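RickCE (Rickettsia bellii, PDB 5HAM) is a bacterial effector protease of the CE clan that probably acts as a deubiquitinase, cleaving ubiquitin from modified proteins. Local coordinates at residues L59-E64 with K86-I91; I116-L121 with I184-G189. All coordinates share one frame; numbering follows the deposited sequence.

Two contacts, with centres 37 Å apart and nearest atoms about 19 Å apart, illustrate how a helical hairpin can stand away from a sheet-containing core. Contact 1 pairs helices 52-69 and 75-93 far from the centre of the chain; contact 2 sets helix 96-130 against helix 175-188, close to the mixed five-stranded sheet. They come in series, contact 1 closing before contact 2 opens, and the 35-residue helix 96-130, which directly follows helix 75-93, leads from one to the other. The chain thus joins a peripheral helical hairpin to the region of the RickCE-like catalytic domain, to which residues 184-189 belong.

Contact 1 of 2, residues L59-E64 with K86-I91; sequences LAEVQE and KKREEI
Helices 52-69 and 75-93 run nearly antiparallel where V62 faces E89, their short segments 154° apart in direction, with axes 9.2 Å from each other at closest approach. The arrangement is a helical hairpin, two successive helices joined by a short connection and packed along their flanks, and it lies at the periphery of the molecule. V62 supplies its centre. The two methyls of this valine take different neighbours: CG1 rests against the backbone and CB of E89, with V62 CG1 3.8 Å from E89 N, while CG2 sits over one face of the R88 guanidinium, displaced toward the rim of that flat group, and comes within 3.3 Å of R88 NH1. A bend at chi3 (76°) in an otherwise extended R88 side chain brings the guanidinium round so that one face meets the valine methyl. The stronger polar tie of this arginine is the salt bridge from its NE to D47, which would be expected to steady the group against the methyl. E61 approaches near the guanidinium plane at an edge, but its OE2 remains 4.0 Å from R88 NH2, too long for a salt bridge, so that any attraction between the two charges is probably only general; the planes of the two groups are steeply inclined. On the other flank, E89 serves two kinds of neighbour. Its CG is turned anti to the backbone N (chi1 -172°), carrying the extended chain past L59, whose CD1 touches the E89 CG methylene at 3.9 Å. Aliphatic contact therefore lies just below a charged end, which also forms a long, weak ion pair with K93. At that end the Q63 amide stands almost perpendicular to the carboxylate, and Q63 NE2 gives E89 OE2 a weak hydrogen bond of 3.4 Å.

Contact 2 of 2, residues I116-L121 with I184-G189; sequences INEDIL and IDKTLG
E118 reaches from helix 96-130 toward T187 and K186, and its side chain meets a different partner at each stage. CB already lies beside the threonine hydroxyl; CG comes closer, with E118 CG 3.3 Å from T187 OG1. That oxygen is hydrogen-bonded to the carbonyl O of L183, one turn back in its own helix, and what the glutamate offers it is the CB and CG methylenes. CD, the carboxylate carbon, stands between T187 OG1 and K186 NZ. E118 OE2 lies alongside the lysine chain, 3.2 Å from K186 CG, and receives K186 NZ in a salt bridge of 2.9 Å. The ammonium arrives on the syn side of this oxygen, only 16° out of the carboxylate plane. A bend at the last torsion of the lysine (chi4 -90°) curls NZ back to the oxygen that the lysine's own methylenes flank.

Helices 96-130 and 175-188 pack at a steep crossing in the α/β part of the molecule, beside its five-stranded mixed sheet; their segments are inclined at 65° with axes 9.6 Å apart, and residues 184-189 belong to the RickCE-like catalytic domain. Next to the ionic tie the packing becomes apolar. L121 points its CD1 at the backbone of the other helix, 3.7 Å from I184 CA, and at CB of T187. Its second methyl turns toward the helix end, where L121 CD2 meets L188 CD1 at 3.9 Å, and the leucine also touches I138 of the central sheet.

Contact 1 of 2, residues L59-E64 with K86-I91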
loop_
_atom_site.group_PDB
_atom_site.type_symbol
_atom_site.label_atom_id
_atom_site.label_comp_id
_atom_site.label_asym_id
_atom_site.label_seq_id
_atom_site.Cartn_x
_atom_site.Cartn_y
_atom_site.Cartn_z
ATOM N N LEU A 59 17.995 -19.066 18.700
ATOM C CA LEU A 59 18.112 -20.159 17.745
ATOM C C LEU A 59 17.300 -21.359 18.237
ATOM O O LEU A 59 16.557 -21.992 17.483
ATOM C CB LEU A 59 19.578 -20.549 17.562
ATOM C CG LEU A 59 19.786 -21.732 16.610
ATOM C CD1 LEU A 59 19.072 -21.509 15.260
ATOM C CD2 LEU A 59 21.267 -22.002 16.408
ATOM N N ALA A 60 17.425 -21.626 19.527
ATOM C CA ALA A 60 16.668 -22.682 20.178
ATOM C C ALA A 60 15.164 -22.513 19.994
ATOM O O ALA A 60 14.485 -23.456 19.591
ATOM C CB ALA A 60 17.016 -22.754 21.666
ATOM N N GLU A 61 14.633 -21.325 20.271
ATOM C CA GLU A 61 13.196 -21.132 20.113
ATOM C C GLU A 61 12.765 -21.248 18.641
ATOM O O GLU A 61 11.692 -21.781 18.337
ATOM C CB GLU A 61 12.729 -19.817 20.762
ATOM C CG GLU A 61 13.121 -18.542 20.020
ATOM C CD GLU A 61 12.983 -17.271 20.864
ATOM O OE1 GLU A 61 13.229 -17.331 22.092
ATOM O OE2 GLU A 61 12.638 -16.210 20.291
ATOM N N VAL A 62 13.618 -20.785 17.729
ATOM C CA VAL A 62 13.299 -20.857 16.310
ATOM C C VAL A 62 13.142 -22.308 15.886
ATOM O O VAL A 62 12.190 -22.666 15.194
ATOM C CB VAL A 62 14.388 -20.193 15.436
ATOM C CG1 VAL A 62 14.224 -20.600 14.003
ATOM C CG2 VAL A 62 14.325 -18.680 15.573
ATOM N N GLN A 63 14.077 -23.138 16.331
ATOM C CA GLN A 63 14.100 -24.544 15.967
ATOM C C GLN A 63 12.872 -25.275 16.515
ATOM O O GLN A 63 12.409 -26.267 15.933
ATOM C CB GLN A 63 15.394 -25.191 16.470
ATOM C CG GLN A 63 16.606 -24.826 15.632
ATOM C CD GLN A 63 17.934 -25.303 16.228
ATOM O OE1 GLN A 63 18.004 -25.748 17.379
ATOM N NE2 GLN A 63 18.994 -25.206 15.434
ATOM N N GLU A 64 12.345 -24.771 17.626
ATOM C CA GLU A 64 11.168 -25.357 18.246
ATOM C C GLU A 64 9.928 -24.934 17.471
ATOM O O GLU A 64 9.030 -25.733 17.233
ATOM C CB GLU A 64 11.060 -24.937 19.716
ATOM C CG GLU A 64 11.405 -26.037 20.690
ATOM C CD GLU A 64 10.434 -27.210 20.612
ATOM O OE1 GLU A 64 9.240 -27.001 20.280
ATOM O OE2 GLU A 64 10.875 -28.348 20.877
ATOM N N LYS A 86 12.135 -20.982 9.101
ATOM C CA LYS A 86 13.313 -21.490 8.425
ATOM C C LYS A 86 14.234 -20.363 7.994
ATOM O O LYS A 86 15.456 -20.466 8.126
ATOM C CB LYS A 86 12.906 -22.369 7.241
ATOM C CG LYS A 86 12.612 -23.801 7.692
ATOM C CD LYS A 86 11.804 -24.615 6.723
ATOM C CE LYS A 86 11.858 -26.087 7.136
ATOM N NZ LYS A 86 11.133 -26.994 6.206
ATOM N N LYS A 87 13.651 -19.270 7.514
ATOM C CA LYS A 87 14.461 -18.132 7.118
ATOM C C LYS A 87 15.196 -17.548 8.324
ATOM O O LYS A 87 16.374 -17.174 8.233
ATOM C CB LYS A 87 13.625 -17.048 6.445
ATOM C CG LYS A 87 14.459 -15.842 6.020
ATOM C CD LYS A 87 13.595 -14.647 5.620
ATOM C CE LYS A 87 14.343 -13.354 5.839
ATOM N NZ LYS A 87 13.424 -12.174 5.948
ATOM N N ARG A 88 14.491 -17.480 9.449
ATOM C CA ARG A 88 15.077 -16.997 10.689
ATOM C C ARG A 88 16.206 -17.908 11.152
ATOM O O ARG A 88 17.236 -17.435 11.632
ATOM C CB ARG A 88 14.018 -16.899 11.768
ATOM C CG ARG A 88 13.190 -15.633 11.704
ATOM C CD ARG A 88 12.264 -15.540 12.914
ATOM N NE ARG A 88 12.945 -15.145 14.152
ATOM C CZ ARG A 88 12.664 -15.646 15.357
ATOM N NH1 ARG A 88 11.729 -16.576 15.488
ATOM N NH2 ARG A 88 13.313 -15.218 16.433
ATOM N N GLU A 89 16.017 -19.214 11.004
ATOM C CA GLU A 89 17.079 -20.130 11.358
ATOM C C GLU A 89 18.329 -19.830 10.523
ATOM O O GLU A 89 19.434 -19.858 11.043
ATOM C CB GLU A 89 16.645 -21.584 11.190
ATOM C CG GLU A 89 17.669 -22.569 11.733
ATOM C CD GLU A 89 17.286 -24.025 11.515
ATOM O OE1 GLU A 89 16.414 -24.302 10.656
ATOM O OE2 GLU A 89 17.876 -24.894 12.203
ATOM N N GLU A 90 18.148 -19.523 9.240
ATOM C CA GLU A 90 19.281 -19.255 8.361
ATOM C C GLU A 90 20.010 -18.005 8.806
ATOM O O GLU A 90 21.242 -17.956 8.809
ATOM C CB GLU A 90 18.845 -19.081 6.903
ATOM C CG GLU A 90 18.230 -20.301 6.248
ATOM C CD GLU A 90 19.197 -21.450 6.042
ATOM O OE1 GLU A 90 20.397 -21.336 6.386
ATOM O OE2 GLU A 90 18.743 -22.492 5.523
ATOM N N ILE A 91 19.240 -16.993 9.171
ATOM C CA ILE A 91 19.805 -15.733 9.612
ATOM C C ILE A 91 20.636 -15.924 10.871
ATOM O O ILE A 91 21.743 -15.407 10.971
ATOM C CB ILE A 91 18.704 -14.675 9.825
ATOM C CG1 ILE A 91 18.282 -14.101 8.466
ATOM C CG2 ILE A 91 19.190 -13.537 10.697
ATOM C CD1 ILE A 91 16.976 -13.322 8.506
#

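Contact 2 of 2, residues I116-L121 with I184-G189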
loop_
_atom_site.group_PDB
_atom_site.type_symbol
_atom_site.label_atom_id
_atom_site.label_comp_id
_atom_site.label_asym_id
_atom_site.label_seq_id
_atom_site.Cartn_x
_atom_site.Cartn_y
_atom_site.Cartn_z
ATOM N N ILE A 116 10.635 8.423 0.971
ATOM C CA ILE A 116 10.045 8.406 -0.367
ATOM C C ILE A 116 8.548 8.662 -0.237
ATOM O O ILE A 116 7.978 9.428 -1.022
ATOM C CB ILE A 116 10.372 7.084 -1.163
ATOM C CG1 ILE A 116 11.825 7.085 -1.643
ATOM C CG2 ILE A 116 9.499 6.940 -2.396
ATOM C CD1 ILE A 116 12.414 5.684 -1.853
ATOM N N ASN A 117 7.923 8.057 0.780
ATOM C CA ASN A 117 6.502 8.307 1.049
ATOM C C ASN A 117 6.233 9.785 1.299
ATOM O O ASN A 117 5.306 10.348 0.741
ATOM C CB ASN A 117 5.974 7.478 2.227
ATOM C CG ASN A 117 5.772 6.003 1.875
ATOM O OD1 ASN A 117 5.724 5.630 0.709
ATOM N ND2 ASN A 117 5.629 5.168 2.891
ATOM N N GLU A 118 7.049 10.424 2.126
ATOM C CA GLU A 118 6.926 11.873 2.294
ATOM C C GLU A 118 7.136 12.654 0.986
ATOM O O GLU A 118 6.406 13.601 0.699
ATOM C CB GLU A 118 7.888 12.390 3.357
ATOM C CG GLU A 118 7.536 11.979 4.753
ATOM C CD GLU A 118 8.577 12.422 5.746
ATOM O OE1 GLU A 118 9.600 12.979 5.308
ATOM O OE2 GLU A 118 8.379 12.211 6.959
ATOM N N ASP A 119 8.130 12.263 0.197
ATOM C CA ASP A 119 8.387 12.960 -1.061
ATOM C C ASP A 119 7.214 12.887 -2.037
ATOM O O ASP A 119 6.924 13.851 -2.745
ATOM C CB ASP A 119 9.690 12.481 -1.697
ATOM C CG ASP A 119 10.903 12.843 -0.858
ATOM O OD1 ASP A 119 10.843 13.854 -0.117
ATOM O OD2 ASP A 119 11.916 12.125 -0.930
ATOM N N ILE A 120 6.512 11.763 -2.050
ATOM C CA ILE A 120 5.353 11.614 -2.919
ATOM C C ILE A 120 4.215 12.528 -2.477
ATOM O O ILE A 120 3.596 13.207 -3.291
ATOM C CB ILE A 120 4.909 10.159 -2.963
ATOM C CG1 ILE A 120 5.999 9.312 -3.639
ATOM C CG2 ILE A 120 3.586 10.030 -3.683
ATOM C CD1 ILE A 120 5.972 7.843 -3.249
ATOM N N LEU A 121 3.959 12.573 -1.179
ATOM C CA LEU A 121 2.974 13.497 -0.657
ATOM C C LEU A 121 3.336 14.942 -0.968
ATOM O O LEU A 121 2.481 15.739 -1.357
ATOM C CB LEU A 121 2.862 13.333 0.844
ATOM C CG LEU A 121 1.498 12.894 1.353
ATOM C CD1 LEU A 121 1.465 13.009 2.885
ATOM C CD2 LEU A 121 0.394 13.716 0.670
ATOM N N ILE A 184 0.632 11.896 6.864
ATOM C CA ILE A 184 0.090 13.157 6.370
ATOM C C ILE A 184 0.495 14.285 7.303
ATOM O O ILE A 184 0.978 15.333 6.866
ATOM C CB ILE A 184 -1.444 13.100 6.237
ATOM C CG1 ILE A 184 -1.852 12.132 5.118
ATOM C CG2 ILE A 184 -2.019 14.487 5.996
ATOM C CD1 ILE A 184 -3.358 11.922 5.001
ATOM N N ASP A 185 0.341 14.056 8.597
ATOM C CA ASP A 185 0.713 15.090 9.561
ATOM C C ASP A 185 2.231 15.317 9.652
ATOM O O ASP A 185 2.674 16.441 9.831
ATOM C CB ASP A 185 0.112 14.832 10.944
ATOM C CG ASP A 185 0.359 15.999 11.894
ATOM O OD1 ASP A 185 -0.378 17.008 11.817
ATOM O OD2 ASP A 185 1.312 15.925 12.695
ATOM N N LYS A 186 3.025 14.261 9.517
ATOM C CA LYS A 186 4.473 14.435 9.479
ATOM C C LYS A 186 4.877 15.299 8.292
ATOM O O LYS A 186 5.753 16.148 8.408
ATOM C CB LYS A 186 5.194 13.088 9.409
ATOM C CG LYS A 186 6.719 13.188 9.461
ATOM C CD LYS A 186 7.333 11.927 10.079
ATOM C CE LYS A 186 8.784 12.130 10.516
ATOM N NZ LYS A 186 9.781 11.817 9.445
ATOM N N THR A 187 4.217 15.090 7.156
ATOM C CA THR A 187 4.601 15.747 5.915
ATOM C C THR A 187 4.011 17.153 5.758
ATOM O O THR A 187 4.692 18.079 5.310
ATOM C CB THR A 187 4.166 14.896 4.698
ATOM O OG1 THR A 187 4.700 13.570 4.821
ATOM C CG2 THR A 187 4.652 15.519 3.398
ATOM N N LEU A 188 2.744 17.302 6.129
ATOM C CA LEU A 188 1.989 18.497 5.785
ATOM C C LEU A 188 1.404 19.223 6.985
ATOM O O LEU A 188 0.737 20.241 6.820
ATOM C CB LEU A 188 0.851 18.138 4.838
ATOM C CG LEU A 188 1.278 17.442 3.550
ATOM C CD1 LEU A 188 0.055 16.940 2.821
ATOM C CD2 LEU A 188 2.083 18.404 2.684
ATOM N N GLY A 189 1.649 18.714 8.190
ATOM C CA GLY A 189 1.087 19.320 9.387
ATOM C C GLY A 189 1.704 20.656 9.764
ATOM O O GLY A 189 1.386 21.226 10.803
#